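Local atomic coordinates of metallo-beta-lactamase domain-containing protein (Enterococcus faecalis, PDB entry 2AZ4), a protein that is of unknown function but binds two zinc ions in a metallo-beta-lactamase fold, consistent with a hydrolase and perhaps an exonuclease acting on RNA. Residues Leu90-Leu95 with Tyr170-Leu175; Val108-Leu113 with Arg142-Leu147; Asn148-Ile153 with Ile162-His167. All blocks are in the same frame, centred on the assembly; numbering follows the deposited sequence.

Contact 1 of 3, residues Leu90-Leu95 with Tyr170-Leu175; sequences LSHAHL and YGASAL. With ZN (zinc ion), chain C.
H92 meets the 170-175 segment through the root of its side chain: CB lies 3.7 Å from A172 CA and 3.8 Å from A172 CB. With CG set between the backbone N and the carbonyl carbon (chi1 65°), the imidazole then swings away from A172 toward the metal. H92 ND1 donates to S91 OG at 2.6 Å, the acceptor lying almost in the ring plane, and this bond restrains ring rotation. On the other side of the ring H92 NE2 binds zinc at 2.3 Å. With near-equal separations to H92 CD2 (3.2 Å) and H92 CE1 (3.3 Å), that zinc ion favours neither ring carbon but stands somewhat out of the imidazole plane. H94 ND1, H167, D189 and two waters complete this site, while D96 and H97 bind the second zinc ion; H92, H94, D96 and H97 together form the HxHxDH signature of the metallo-beta-lactamase fold. The backbone behind H92 is fixed by S91 O, which accepts from S173 N at 2.9 Å (angle at the hydrogen 136°) and from S173 OG at 3.0 Å. With S173 OG between its backbone N and carbonyl carbon (chi1 65°), the hydroxyl and the peptide N-H of one residue both reach S91 O. Water 1 can donate to S91 O and G171 O, though it has more acceptors near it than protons; water 2 accepts from A93 N and donates to Y170 O.

Contact 2 of 3, residues Val108-Leu113 with Arg142-Leu147; sequences VPLYTL and REMIGL
L110 O accepts from I145 N at 2.8 Å, the first of three backbone bonds joining the neighbouring parallel strands 110-113 and 145-147 of a beta-alpha-beta unit whose connection contains helix 114-123. T112 N donates to I145 O over a longer 3.3 Å and L147 N to T112 O at 2.9 Å, so T112 bonds to I145 and L147, the residues flanking G146, as expected of a parallel pair. The axes of the short strands 110-113 and 145-147 are inclined by 33°.

Apolar contacts divide between the two faces. Y111 and I145 run side by side, pointing the same way, with I145 CD1 3.5 Å from Y111 CE1; L147 CD1 approaches the same ring obliquely. On the other face L110 CD2 packs 3.6 Å from M144 CG, and M144 SD reaches T112 CG2, while T112 OG1 turns to L90 O.

The charged group that bonds across the two segments is R142, whose chain bends at chi2 and chi3 and so folds across L110, with CD against L110 CD2. Its guanidinium grips V108 O and E143 O, with NH2 also bonded to L104 O. R142 NH2 bonds V108 O at 2.9 Å, within that carbonyl's plane, and NH1 adds a weak bond to it; R142 NH1 also donates to E143 O at 3.0 Å, nearly straight at 170°.

Contact 3 of 3, residues Asn148-Ile153 with Ile162-His167; sequences NKNDVI and IVPVDH. With ZN (zinc ion), chain C.
The carboxamide of N150 turns its OD1 toward the pyrrolidine ring of P164, 3.6 Å from P164 CD, and also meets V163 CG1 at 3.8 Å. N150 leaves the backbone pointing away from 162-167; with CG anti to the carbonyl carbon (chi1 -49°), its amide comes back against V163 and P164. The carboxylate of D151 serves its own segment instead: D151 OD2 is met from above the carboxylate plane by N148 N at 2.6 Å. At the far end of the other segment the H167 imidazole binds zinc through NE2 at 2.2 Å, with water 3 near its edge and in its plane. H92 stands roughly perpendicular to this ring, and H167 ND1 donates to the carbonyl of G381, which fixes the ring from its other nitrogen.

Beside N150, K149 crosses P164 at about a right angle. Its chain is extended beyond CG, so successive carbons run obliquely past the CB-CG side of the P164 ring, with K149 CG 3.8 Å from P164 CG and K149 CE 3.9 Å from P164 CB.

The backbone evidence centres on I162. I162 N donates to D151 O at 3.0 Å with an angle of 166° at the hydrogen, whereas I162 O accepts from N150 N at 2.8 Å with a more bent 130°. With N150 at the third position of a type II beta turn from N148 to D151, and its phi positive, this is a G1 beta bulge: N150 in position 1, D151 in position 2, I162 opposite. I162 CG2 packs beside D151 O.

This turn leads into the antiparallel hairpin of strands 152-155 and 158-164, at the edge of one sheet of the metallo-beta-lactamase fold, and the loop that follows strand 158-164 delivers H167 to the zinc site.

Overall arrangement
Contact 1 is the buried one, near the chain's centre; contacts 2 and 3 lie farther out and are partly exposed, and both are nested in the loop that contact 1 closes. Contacts 1 and 3 share the zinc ion, both of its waters and adjacent strands 158-164 and 173-179, joined by A174 N to V163 O. Contact 2 belongs to the other sheet of the domain, meeting contact 1 through L90 N and Y111 O, and contact 3 through apolar packing such as L147 on I153. Contact 1 joins zinc ligands and backbone bonds in the core, contact 2 pairs parallel strands and an arginine, and contact 3 runs from an exposed turn to zinc ligand H167.

Contact 1 of 3, residues Leu90-Leu95 with Tyr170-Leu175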
ATOM      1  N   LEU A  90      -5.976  -8.257   5.494  1.00 16.71           N
ATOM      2  CA  LEU A  90      -5.012  -7.274   5.047  1.00 16.83           C
ATOM      3  C   LEU A  90      -5.549  -6.558   3.801  1.00 16.51           C
ATOM      4  O   LEU A  90      -5.722  -7.177   2.750  1.00 16.26           O
ATOM      5  CB  LEU A  90      -3.687  -8.004   4.771  1.00 16.47           C
ATOM      6  CG  LEU A  90      -2.435  -7.355   4.251  1.00 18.88           C
ATOM      7  CD1 LEU A  90      -2.031  -6.095   5.042  1.00 21.67           C
ATOM      8  CD2 LEU A  90      -1.298  -8.407   4.198  1.00 17.42           C
ATOM      9  N   SER A  91      -5.821  -5.263   3.941  1.00 16.23           N
ATOM     10  CA  SER A  91      -6.439  -4.485   2.886  1.00 16.35           C
ATOM     11  C   SER A  91      -5.558  -4.468   1.635  1.00 15.74           C
ATOM     12  O   SER A  91      -6.062  -4.629   0.537  1.00 15.52           O
ATOM     13  CB  SER A  91      -6.780  -3.048   3.355  1.00 16.49           C
ATOM     14  OG  SER A  91      -5.653  -2.172   3.435  1.00 17.33           O
ATOM     15  N   HIS A  92      -4.260  -4.248   1.821  1.00 14.54           N
ATOM     16  CA  HIS A  92      -3.295  -4.199   0.727  1.00 14.26           C
ATOM     17  C   HIS A  92      -1.847  -4.317   1.236  1.00 14.57           C
ATOM     18  O   HIS A  92      -1.592  -4.319   2.448  1.00 15.16           O
ATOM     19  CB  HIS A  92      -3.497  -2.952  -0.161  1.00 14.55           C
ATOM     20  CG  HIS A  92      -3.241  -1.645   0.538  1.00 15.33           C
ATOM     21  ND1 HIS A  92      -3.938  -1.244   1.658  1.00 15.96           N
ATOM     22  CD2 HIS A  92      -2.377  -0.639   0.260  1.00 18.00           C
ATOM     23  CE1 HIS A  92      -3.532  -0.040   2.027  1.00 15.30           C
ATOM     24  NE2 HIS A  92      -2.572   0.341   1.208  1.00 16.05           N
ATOM     25  N   ALA A  93      -0.899  -4.388   0.303  1.00 14.38           N
ATOM     26  CA  ALA A  93       0.499  -4.700   0.594  1.00 13.93           C
ATOM     27  C   ALA A  93       1.360  -3.597   1.248  1.00 14.66           C
ATOM     28  O   ALA A  93       2.412  -3.896   1.863  1.00 14.74           O
ATOM     29  CB  ALA A  93       1.183  -5.216  -0.665  1.00 14.06           C
ATOM     30  N   HIS A  94       0.937  -2.345   1.118  1.00 14.24           N
ATOM     31  CA  HIS A  94       1.739  -1.227   1.608  1.00 15.46           C
ATOM     32  C   HIS A  94       2.246  -1.444   3.026  1.00 15.61           C
ATOM     33  O   HIS A  94       1.561  -2.031   3.857  1.00 15.77           O
ATOM     34  CB  HIS A  94       0.995   0.115   1.443  1.00 15.07           C
ATOM     35  CG  HIS A  94       0.978   0.605   0.029  1.00 14.09           C
ATOM     36  ND1 HIS A  94       0.081   1.543  -0.430  1.00 13.79           N
ATOM     37  CD2 HIS A  94       1.771   0.301  -1.029  1.00 14.41           C
ATOM     38  CE1 HIS A  94       0.298   1.782  -1.711  1.00 13.99           C
ATOM     39  NE2 HIS A  94       1.319   1.043  -2.102  1.00 14.30           N
ATOM     40  N   LEU A  95       3.464  -0.980   3.275  1.00 16.75           N
ATOM     41  CA  LEU A  95       4.181  -1.234   4.531  1.00 18.00           C
ATOM     42  C   LEU A  95       3.386  -0.870   5.809  1.00 17.22           C
ATOM     43  O   LEU A  95       3.421  -1.611   6.821  1.00 15.18           O
ATOM     44  CB  LEU A  95       5.504  -0.444   4.502  1.00 18.01           C
ATOM     45  CG  LEU A  95       6.587  -0.733   5.544  1.00 20.23           C
ATOM     46  CD1 LEU A  95       7.102  -2.185   5.443  1.00 20.38           C
ATOM     47  CD2 LEU A  95       7.738   0.284   5.427  1.00 21.13           C
ATOM     48  N   TYR A 170      -1.800  -2.491  -6.357  1.00 16.49           N
ATOM     49  CA  TYR A 170      -2.642  -3.472  -7.042  1.00 17.08           C
ATOM     50  C   TYR A 170      -3.118  -4.521  -6.029  1.00 16.55           C
ATOM     51  O   TYR A 170      -2.382  -4.882  -5.121  1.00 15.80           O
ATOM     52  CB  TYR A 170      -1.881  -4.128  -8.205  1.00 19.50           C
ATOM     53  CG  TYR A 170      -2.782  -4.948  -9.110  1.00 21.59           C
ATOM     54  CD1 TYR A 170      -3.735  -4.325  -9.923  1.00 24.07           C
ATOM     55  CD2 TYR A 170      -2.686  -6.340  -9.144  1.00 24.23           C
ATOM     56  CE1 TYR A 170      -4.581  -5.074 -10.751  1.00 26.44           C
ATOM     57  CE2 TYR A 170      -3.536  -7.108  -9.974  1.00 24.81           C
ATOM     58  CZ  TYR A 170      -4.467  -6.462 -10.764  1.00 25.18           C
ATOM     59  OH  TYR A 170      -5.299  -7.192 -11.589  1.00 27.41           O
ATOM     60  N   GLY A 171      -4.363  -4.970  -6.174  1.00 16.10           N
ATOM     61  CA  GLY A 171      -4.973  -5.921  -5.254  1.00 16.23           C
ATOM     62  C   GLY A 171      -5.548  -5.355  -3.963  1.00 15.46           C
ATOM     63  O   GLY A 171      -5.899  -6.108  -3.041  1.00 16.55           O
ATOM     64  N   ALA A 172      -5.653  -4.031  -3.901  1.00 15.33           N
ATOM     65  CA  ALA A 172      -6.167  -3.311  -2.730  1.00 14.85           C
ATOM     66  C   ALA A 172      -7.644  -3.590  -2.549  1.00 14.87           C
ATOM     67  O   ALA A 172      -8.379  -3.719  -3.543  1.00 14.16           O
ATOM     68  CB  ALA A 172      -5.941  -1.805  -2.871  1.00 14.50           C
ATOM     69  N   SER A 173      -8.069  -3.684  -1.281  1.00 14.57           N
ATOM     70  CA  SER A 173      -9.451  -4.024  -0.955  1.00 15.34           C
ATOM     71  C   SER A 173      -9.985  -3.240   0.247  1.00 15.83           C
ATOM     72  O   SER A 173      -9.210  -2.582   0.975  1.00 16.11           O
ATOM     73  CB  SER A 173      -9.567  -5.513  -0.670  1.00 16.00           C
ATOM     74  OG  SER A 173      -8.825  -5.846   0.494  1.00 16.59           O
ATOM     75  N   ALA A 174     -11.308  -3.298   0.401  1.00 16.15           N
ATOM     76  CA  ALA A 174     -12.050  -2.801   1.552  1.00 16.41           C
ATOM     77  C   ALA A 174     -12.795  -3.996   2.150  1.00 16.76           C
ATOM     78  O   ALA A 174     -12.920  -5.061   1.509  1.00 16.87           O
ATOM     79  CB  ALA A 174     -13.039  -1.726   1.109  1.00 16.44           C
ATOM     80  N   LEU A 175     -13.263  -3.855   3.385  1.00 16.61           N
ATOM     81  CA  LEU A 175     -13.929  -4.977   4.044  1.00 17.03           C
ATOM     82  C   LEU A 175     -15.349  -4.563   4.368  1.00 17.74           C
ATOM     83  O   LEU A 175     -15.571  -3.450   4.876  1.00 17.74           O
ATOM     84  CB  LEU A 175     -13.183  -5.383   5.324  1.00 16.51           C
ATOM     85  CG  LEU A 175     -11.669  -5.650   5.233  1.00 16.53           C
ATOM     86  CD1 LEU A 175     -11.153  -5.993   6.613  1.00 18.80           C
ATOM     87  CD2 LEU A 175     -11.344  -6.813   4.237  1.00 17.34           C
TER
HETATM   88 ZN    ZN C 601      -1.731   2.418   0.724  1.00 23.71          ZN
HETATM   89  O   HOH W   1      -6.299  -7.294  -0.428  1.00 18.94           O
HETATM   90  O   HOH W   2      -2.003  -4.873  -2.327  1.00 17.00           O
HETATM   91  O   HOH W   3      -0.836   4.419   0.670  1.00 18.85           O
HETATM   92  O   HOH W   4      -0.364   2.784   2.552  1.00 18.61           O

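Contact 2 of 3, residues Val108-Leu113 with Arg142-Leu147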
ATOM      1  N   VAL A 108      -3.107 -18.508  13.322  1.00 18.86           N
ATOM      2  CA  VAL A 108      -4.212 -17.606  12.978  1.00 17.87           C
ATOM      3  C   VAL A 108      -4.175 -17.373  11.463  1.00 16.85           C
ATOM      4  O   VAL A 108      -3.149 -16.994  10.957  1.00 16.68           O
ATOM      5  CB  VAL A 108      -4.106 -16.271  13.756  1.00 17.66           C
ATOM      6  CG1 VAL A 108      -5.186 -15.264  13.290  1.00 16.47           C
ATOM      7  CG2 VAL A 108      -4.229 -16.536  15.250  1.00 17.37           C
ATOM      8  N   PRO A 109      -5.293 -17.638  10.740  1.00 16.94           N
ATOM      9  CA  PRO A 109      -5.292 -17.357   9.302  1.00 16.06           C
ATOM     10  C   PRO A 109      -5.226 -15.883   8.970  1.00 16.68           C
ATOM     11  O   PRO A 109      -5.784 -15.052   9.691  1.00 16.04           O
ATOM     12  CB  PRO A 109      -6.621 -17.932   8.821  1.00 16.27           C
ATOM     13  CG  PRO A 109      -7.514 -17.962  10.071  1.00 16.76           C
ATOM     14  CD  PRO A 109      -6.554 -18.259  11.186  1.00 16.19           C
ATOM     15  N   LEU A 110      -4.601 -15.589   7.834  1.00 16.31           N
ATOM     16  CA  LEU A 110      -4.375 -14.233   7.356  1.00 15.33           C
ATOM     17  C   LEU A 110      -4.915 -14.194   5.925  1.00 16.42           C
ATOM     18  O   LEU A 110      -4.474 -14.976   5.055  1.00 16.28           O
ATOM     19  CB  LEU A 110      -2.883 -13.880   7.389  1.00 15.09           C
ATOM     20  CG  LEU A 110      -2.418 -12.535   6.778  1.00 13.66           C
ATOM     21  CD1 LEU A 110      -3.070 -11.373   7.499  1.00 11.66           C
ATOM     22  CD2 LEU A 110      -0.883 -12.381   6.831  1.00 13.82           C
ATOM     23  N   TYR A 111      -5.884 -13.300   5.706  1.00 15.49           N
ATOM     24  CA  TYR A 111      -6.671 -13.256   4.473  1.00 16.26           C
ATOM     25  C   TYR A 111      -6.364 -11.982   3.727  1.00 16.28           C
ATOM     26  O   TYR A 111      -6.241 -10.909   4.313  1.00 16.25           O
ATOM     27  CB  TYR A 111      -8.192 -13.320   4.738  1.00 15.93           C
ATOM     28  CG  TYR A 111      -8.685 -14.616   5.341  1.00 16.70           C
ATOM     29  CD1 TYR A 111      -8.923 -15.743   4.536  1.00 18.03           C
ATOM     30  CD2 TYR A 111      -8.894 -14.725   6.705  1.00 17.92           C
ATOM     31  CE1 TYR A 111      -9.360 -16.919   5.072  1.00 14.96           C
ATOM     32  CE2 TYR A 111      -9.333 -15.894   7.267  1.00 16.43           C
ATOM     33  CZ  TYR A 111      -9.571 -16.986   6.448  1.00 18.40           C
ATOM     34  OH  TYR A 111      -9.998 -18.138   7.000  1.00 15.80           O
ATOM     35  N   THR A 112      -6.266 -12.092   2.417  1.00 15.81           N
ATOM     36  CA  THR A 112      -6.023 -10.925   1.614  1.00 15.52           C
ATOM     37  C   THR A 112      -6.412 -11.275   0.183  1.00 16.29           C
ATOM     38  O   THR A 112      -6.623 -12.436  -0.105  1.00 16.33           O
ATOM     39  CB  THR A 112      -4.547 -10.430   1.746  1.00 15.45           C
ATOM     40  OG1 THR A 112      -4.467  -9.091   1.257  1.00 15.04           O
ATOM     41  CG2 THR A 112      -3.555 -11.325   0.991  1.00 14.76           C
ATOM     42  N   LEU A 113      -6.550 -10.297  -0.707  1.00 15.84           N
ATOM     43  CA  LEU A 113      -6.766 -10.697  -2.087  1.00 16.49           C
ATOM     44  C   LEU A 113      -5.481 -11.348  -2.603  1.00 17.21           C
ATOM     45  O   LEU A 113      -4.376 -10.953  -2.215  1.00 16.66           O
ATOM     46  CB  LEU A 113      -7.203  -9.539  -2.979  1.00 16.13           C
ATOM     47  CG  LEU A 113      -8.627  -8.991  -2.729  1.00 16.95           C
ATOM     48  CD1 LEU A 113      -8.887  -7.842  -3.648  1.00 15.08           C
ATOM     49  CD2 LEU A 113      -9.750 -10.059  -2.880  1.00 17.93           C
ATOM     50  N   ARG A 142       5.202 -15.108   5.917  1.00 18.54           N
ATOM     51  CA  ARG A 142       4.227 -16.057   6.452  1.00 17.85           C
ATOM     52  C   ARG A 142       3.060 -16.331   5.485  1.00 17.84           C
ATOM     53  O   ARG A 142       2.855 -15.586   4.501  1.00 16.33           O
ATOM     54  CB  ARG A 142       3.757 -15.623   7.852  1.00 18.22           C
ATOM     55  CG  ARG A 142       2.776 -14.423   7.887  1.00 18.54           C
ATOM     56  CD  ARG A 142       1.329 -14.913   7.823  1.00 26.60           C
ATOM     57  NE  ARG A 142       0.887 -15.258   9.142  1.00 23.62           N
ATOM     58  CZ  ARG A 142      -0.156 -15.991   9.490  1.00 21.46           C
ATOM     59  NH1 ARG A 142      -0.976 -16.568   8.616  1.00 20.28           N
ATOM     60  NH2 ARG A 142      -0.362 -16.138  10.789  1.00 18.62           N
ATOM     61  N   GLU A 143       2.343 -17.427   5.732  1.00 17.41           N
ATOM     62  CA  GLU A 143       1.236 -17.852   4.864  1.00 18.46           C
ATOM     63  C   GLU A 143       0.139 -16.778   4.774  1.00 17.78           C
ATOM     64  O   GLU A 143      -0.195 -16.144   5.788  1.00 17.13           O
ATOM     65  CB  GLU A 143       0.611 -19.162   5.383  1.00 18.73           C
ATOM     66  CG  GLU A 143       1.559 -20.355   5.416  1.00 21.79           C
ATOM     67  CD  GLU A 143       0.942 -21.624   6.015  1.00 21.84           C
ATOM     68  OE1 GLU A 143      -0.238 -21.605   6.425  1.00 24.44           O
ATOM     69  OE2 GLU A 143       1.659 -22.648   6.065  1.00 26.46           O
ATOM     70  N   MET A 144      -0.402 -16.591   3.566  1.00 16.30           N
ATOM     71  CA  MET A 144      -1.595 -15.770   3.334  1.00 14.61           C
ATOM     72  C   MET A 144      -2.560 -16.613   2.514  1.00 14.73           C
ATOM     73  O   MET A 144      -2.150 -17.284   1.566  1.00 14.61           O
ATOM     74  CB  MET A 144      -1.244 -14.484   2.545  1.00 14.51           C
ATOM     75  CG  MET A 144      -0.519 -13.418   3.397  1.00 14.67           C
ATOM     76  SD  MET A 144      -0.022 -11.975   2.486  1.00  9.62           S
ATOM     77  CE  MET A 144       1.677 -12.377   2.178  1.00 13.52           C
ATOM     78  N   ILE A 145      -3.837 -16.584   2.881  1.00 15.76           N
ATOM     79  CA  ILE A 145      -4.892 -17.185   2.053  1.00 15.53           C
ATOM     80  C   ILE A 145      -5.312 -16.146   1.027  1.00 15.77           C
ATOM     81  O   ILE A 145      -6.013 -15.178   1.358  1.00 16.01           O
ATOM     82  CB  ILE A 145      -6.070 -17.659   2.895  1.00 14.97           C
ATOM     83  CG1 ILE A 145      -5.601 -18.758   3.860  1.00 16.46           C
ATOM     84  CG2 ILE A 145      -7.193 -18.233   2.008  1.00 14.63           C
ATOM     85  CD1 ILE A 145      -6.602 -19.053   4.983  1.00 17.21           C
ATOM     86  N   GLY A 146      -4.829 -16.324  -0.207  1.00 15.85           N
ATOM     87  CA  GLY A 146      -5.168 -15.437  -1.313  1.00 14.88           C
ATOM     88  C   GLY A 146      -6.606 -15.714  -1.730  1.00 16.00           C
ATOM     89  O   GLY A 146      -6.976 -16.877  -1.996  1.00 14.45           O
ATOM     90  N   LEU A 147      -7.414 -14.651  -1.743  1.00 14.33           N
ATOM     91  CA  LEU A 147      -8.839 -14.716  -2.072  1.00 14.92           C
ATOM     92  C   LEU A 147      -9.141 -13.993  -3.389  1.00 14.62           C
ATOM     93  O   LEU A 147      -8.309 -13.252  -3.905  1.00 14.22           O
ATOM     94  CB  LEU A 147      -9.672 -14.058  -0.949  1.00 14.61           C
ATOM     95  CG  LEU A 147      -9.540 -14.662   0.448  1.00 15.18           C
ATOM     96  CD1 LEU A 147     -10.356 -13.801   1.437  1.00 14.83           C
ATOM     97  CD2 LEU A 147      -9.999 -16.163   0.455  1.00 12.69           C
TER
HETATM   98  O   HOH W   5      -2.884 -17.974   6.733  1.00 19.47           O

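Contact 3 of 3, residues Asn148-Ile153 with Ile162-His167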
ATOM      1  N   ASN A 148     -10.329 -14.253  -3.921  1.00 15.62           N
ATOM      2  CA  ASN A 148     -10.828 -13.646  -5.127  1.00 16.68           C
ATOM      3  C   ASN A 148     -11.684 -12.437  -4.777  1.00 16.73           C
ATOM      4  O   ASN A 148     -12.157 -12.289  -3.657  1.00 17.18           O
ATOM      5  CB  ASN A 148     -11.665 -14.677  -5.928  1.00 16.89           C
ATOM      6  CG  ASN A 148     -10.868 -15.916  -6.293  1.00 18.26           C
ATOM      7  OD1 ASN A 148     -11.278 -17.051  -6.013  1.00 22.17           O
ATOM      8  ND2 ASN A 148      -9.731 -15.708  -6.924  1.00 16.43           N
ATOM      9  N   LYS A 149     -11.883 -11.556  -5.732  1.00 17.47           N
ATOM     10  CA  LYS A 149     -12.714 -10.401  -5.472  1.00 18.58           C
ATOM     11  C   LYS A 149     -14.111 -10.791  -4.964  1.00 19.24           C
ATOM     12  O   LYS A 149     -14.740 -11.744  -5.457  1.00 18.95           O
ATOM     13  CB  LYS A 149     -12.786  -9.539  -6.724  1.00 18.63           C
ATOM     14  CG  LYS A 149     -11.419  -8.987  -7.129  1.00 20.24           C
ATOM     15  CD  LYS A 149     -11.474  -8.494  -8.568  1.00 24.42           C
ATOM     16  CE  LYS A 149     -10.412  -7.457  -8.827  1.00 26.88           C
ATOM     17  NZ  LYS A 149     -10.442  -7.113 -10.259  1.00 29.92           N
ATOM     18  N   ASN A 150     -14.563 -10.051  -3.961  1.00 19.40           N
ATOM     19  CA  ASN A 150     -15.888 -10.207  -3.347  1.00 20.28           C
ATOM     20  C   ASN A 150     -16.114 -11.539  -2.620  1.00 20.56           C
ATOM     21  O   ASN A 150     -17.261 -11.902  -2.354  1.00 20.78           O
ATOM     22  CB  ASN A 150     -17.012  -9.930  -4.355  1.00 20.58           C
ATOM     23  CG  ASN A 150     -16.805  -8.630  -5.130  1.00 21.76           C
ATOM     24  OD1 ASN A 150     -16.745  -7.550  -4.558  1.00 24.90           O
ATOM     25  ND2 ASN A 150     -16.703  -8.739  -6.436  1.00 23.84           N
ATOM     26  N   ASP A 151     -15.040 -12.259  -2.285  1.00 20.74           N
ATOM     27  CA  ASP A 151     -15.189 -13.492  -1.482  1.00 20.94           C
ATOM     28  C   ASP A 151     -15.673 -13.125  -0.091  1.00 20.87           C
ATOM     29  O   ASP A 151     -15.336 -12.045   0.418  1.00 20.26           O
ATOM     30  CB  ASP A 151     -13.865 -14.262  -1.346  1.00 21.20           C
ATOM     31  CG  ASP A 151     -13.482 -15.043  -2.608  1.00 23.93           C
ATOM     32  OD1 ASP A 151     -14.328 -15.235  -3.516  1.00 24.92           O
ATOM     33  OD2 ASP A 151     -12.314 -15.488  -2.683  1.00 24.52           O
ATOM     34  N   VAL A 152     -16.449 -14.030   0.514  1.00 20.48           N
ATOM     35  CA  VAL A 152     -16.962 -13.861   1.849  1.00 20.93           C
ATOM     36  C   VAL A 152     -16.316 -14.942   2.736  1.00 20.59           C
ATOM     37  O   VAL A 152     -16.338 -16.149   2.420  1.00 19.62           O
ATOM     38  CB  VAL A 152     -18.528 -13.953   1.888  1.00 21.37           C
ATOM     39  CG1 VAL A 152     -19.073 -13.846   3.324  1.00 21.44           C
ATOM     40  CG2 VAL A 152     -19.156 -12.871   1.004  1.00 21.66           C
ATOM     41  N   ILE A 153     -15.710 -14.491   3.815  1.00 20.70           N
ATOM     42  CA  ILE A 153     -15.139 -15.384   4.822  1.00 21.12           C
ATOM     43  C   ILE A 153     -16.002 -15.305   6.064  1.00 21.96           C
ATOM     44  O   ILE A 153     -16.398 -14.209   6.477  1.00 22.33           O
ATOM     45  CB  ILE A 153     -13.670 -14.992   5.176  1.00 20.97           C
ATOM     46  CG1 ILE A 153     -12.754 -15.032   3.927  1.00 20.55           C
ATOM     47  CG2 ILE A 153     -13.097 -15.858   6.307  1.00 20.32           C
ATOM     48  CD1 ILE A 153     -12.735 -16.379   3.139  1.00 18.19           C
ATOM     49  N   ILE A 162     -14.536  -9.278   1.112  1.00 18.70           N
ATOM     50  CA  ILE A 162     -13.339  -8.551   0.689  1.00 17.97           C
ATOM     51  C   ILE A 162     -13.550  -7.976  -0.709  1.00 16.84           C
ATOM     52  O   ILE A 162     -13.678  -8.693  -1.697  1.00 16.90           O
ATOM     53  CB  ILE A 162     -12.057  -9.416   0.823  1.00 17.33           C
ATOM     54  CG1 ILE A 162     -10.808  -8.601   0.501  1.00 18.07           C
ATOM     55  CG2 ILE A 162     -12.158 -10.689  -0.013  1.00 19.19           C
ATOM     56  CD1 ILE A 162      -9.528  -9.169   1.145  1.00 19.09           C
ATOM     57  N   VAL A 163     -13.578  -6.665  -0.788  1.00 16.46           N
ATOM     58  CA  VAL A 163     -14.091  -6.016  -1.982  1.00 15.75           C
ATOM     59  C   VAL A 163     -12.964  -5.196  -2.567  1.00 16.00           C
ATOM     60  O   VAL A 163     -12.392  -4.411  -1.838  1.00 17.18           O
ATOM     61  CB  VAL A 163     -15.267  -5.059  -1.590  1.00 16.22           C
ATOM     62  CG1 VAL A 163     -15.776  -4.283  -2.808  1.00 13.90           C
ATOM     63  CG2 VAL A 163     -16.438  -5.861  -0.936  1.00 14.62           C
ATOM     64  N   PRO A 164     -12.683  -5.334  -3.879  1.00 15.95           N
ATOM     65  CA  PRO A 164     -11.607  -4.583  -4.534  1.00 16.37           C
ATOM     66  C   PRO A 164     -11.917  -3.098  -4.583  1.00 17.02           C
ATOM     67  O   PRO A 164     -13.080  -2.683  -4.802  1.00 17.42           O
ATOM     68  CB  PRO A 164     -11.567  -5.168  -5.947  1.00 15.62           C
ATOM     69  CG  PRO A 164     -12.995  -5.658  -6.176  1.00 15.18           C
ATOM     70  CD  PRO A 164     -13.376  -6.223  -4.836  1.00 15.68           C
ATOM     71  N   VAL A 165     -10.876  -2.315  -4.381  1.00 16.53           N
ATOM     72  CA  VAL A 165     -10.987  -0.891  -4.346  1.00 18.20           C
ATOM     73  C   VAL A 165      -9.811  -0.307  -5.135  1.00 18.64           C
ATOM     74  O   VAL A 165      -8.758  -0.928  -5.198  1.00 18.22           O
ATOM     75  CB  VAL A 165     -11.044  -0.503  -2.862  1.00 18.44           C
ATOM     76  CG1 VAL A 165      -9.806   0.210  -2.368  1.00 19.62           C
ATOM     77  CG2 VAL A 165     -12.406   0.055  -2.485  1.00 19.05           C
ATOM     78  N   ASP A 166     -10.006   0.863  -5.750  1.00 18.60           N
ATOM     79  CA  ASP A 166      -8.985   1.508  -6.573  1.00 19.59           C
ATOM     80  C   ASP A 166      -7.955   2.171  -5.626  1.00 19.37           C
ATOM     81  O   ASP A 166      -8.307   2.988  -4.772  1.00 18.32           O
ATOM     82  CB  ASP A 166      -9.715   2.497  -7.512  1.00 20.45           C
ATOM     83  CG  ASP A 166      -8.808   3.512  -8.218  1.00 24.58           C
ATOM     84  OD1 ASP A 166      -7.558   3.379  -8.202  1.00 28.39           O
ATOM     85  OD2 ASP A 166      -9.390   4.495  -8.789  1.00 24.80           O
ATOM     86  N   HIS A 167      -6.697   1.751  -5.739  1.00 18.18           N
ATOM     87  CA  HIS A 167      -5.587   2.322  -4.946  1.00 17.67           C
ATOM     88  C   HIS A 167      -4.301   2.101  -5.773  1.00 17.94           C
ATOM     89  O   HIS A 167      -4.307   1.343  -6.736  1.00 19.14           O
ATOM     90  CB  HIS A 167      -5.544   1.665  -3.546  1.00 16.51           C
ATOM     91  CG  HIS A 167      -4.529   2.258  -2.606  1.00 14.88           C
ATOM     92  ND1 HIS A 167      -4.377   3.613  -2.417  1.00 12.25           N
ATOM     93  CD2 HIS A 167      -3.642   1.664  -1.770  1.00 13.20           C
ATOM     94  CE1 HIS A 167      -3.411   3.833  -1.541  1.00 10.39           C
ATOM     95  NE2 HIS A 167      -2.957   2.668  -1.119  1.00 13.43           N
TER
HETATM   96 ZN    ZN C 601      -1.731   2.418   0.724  1.00 23.71          ZN
HETATM   97  O   HOH W   3      -0.836   4.419   0.670  1.00 18.85           O
HETATM   98  O   HOH W   4      -0.364   2.784   2.552  1.00 18.61           O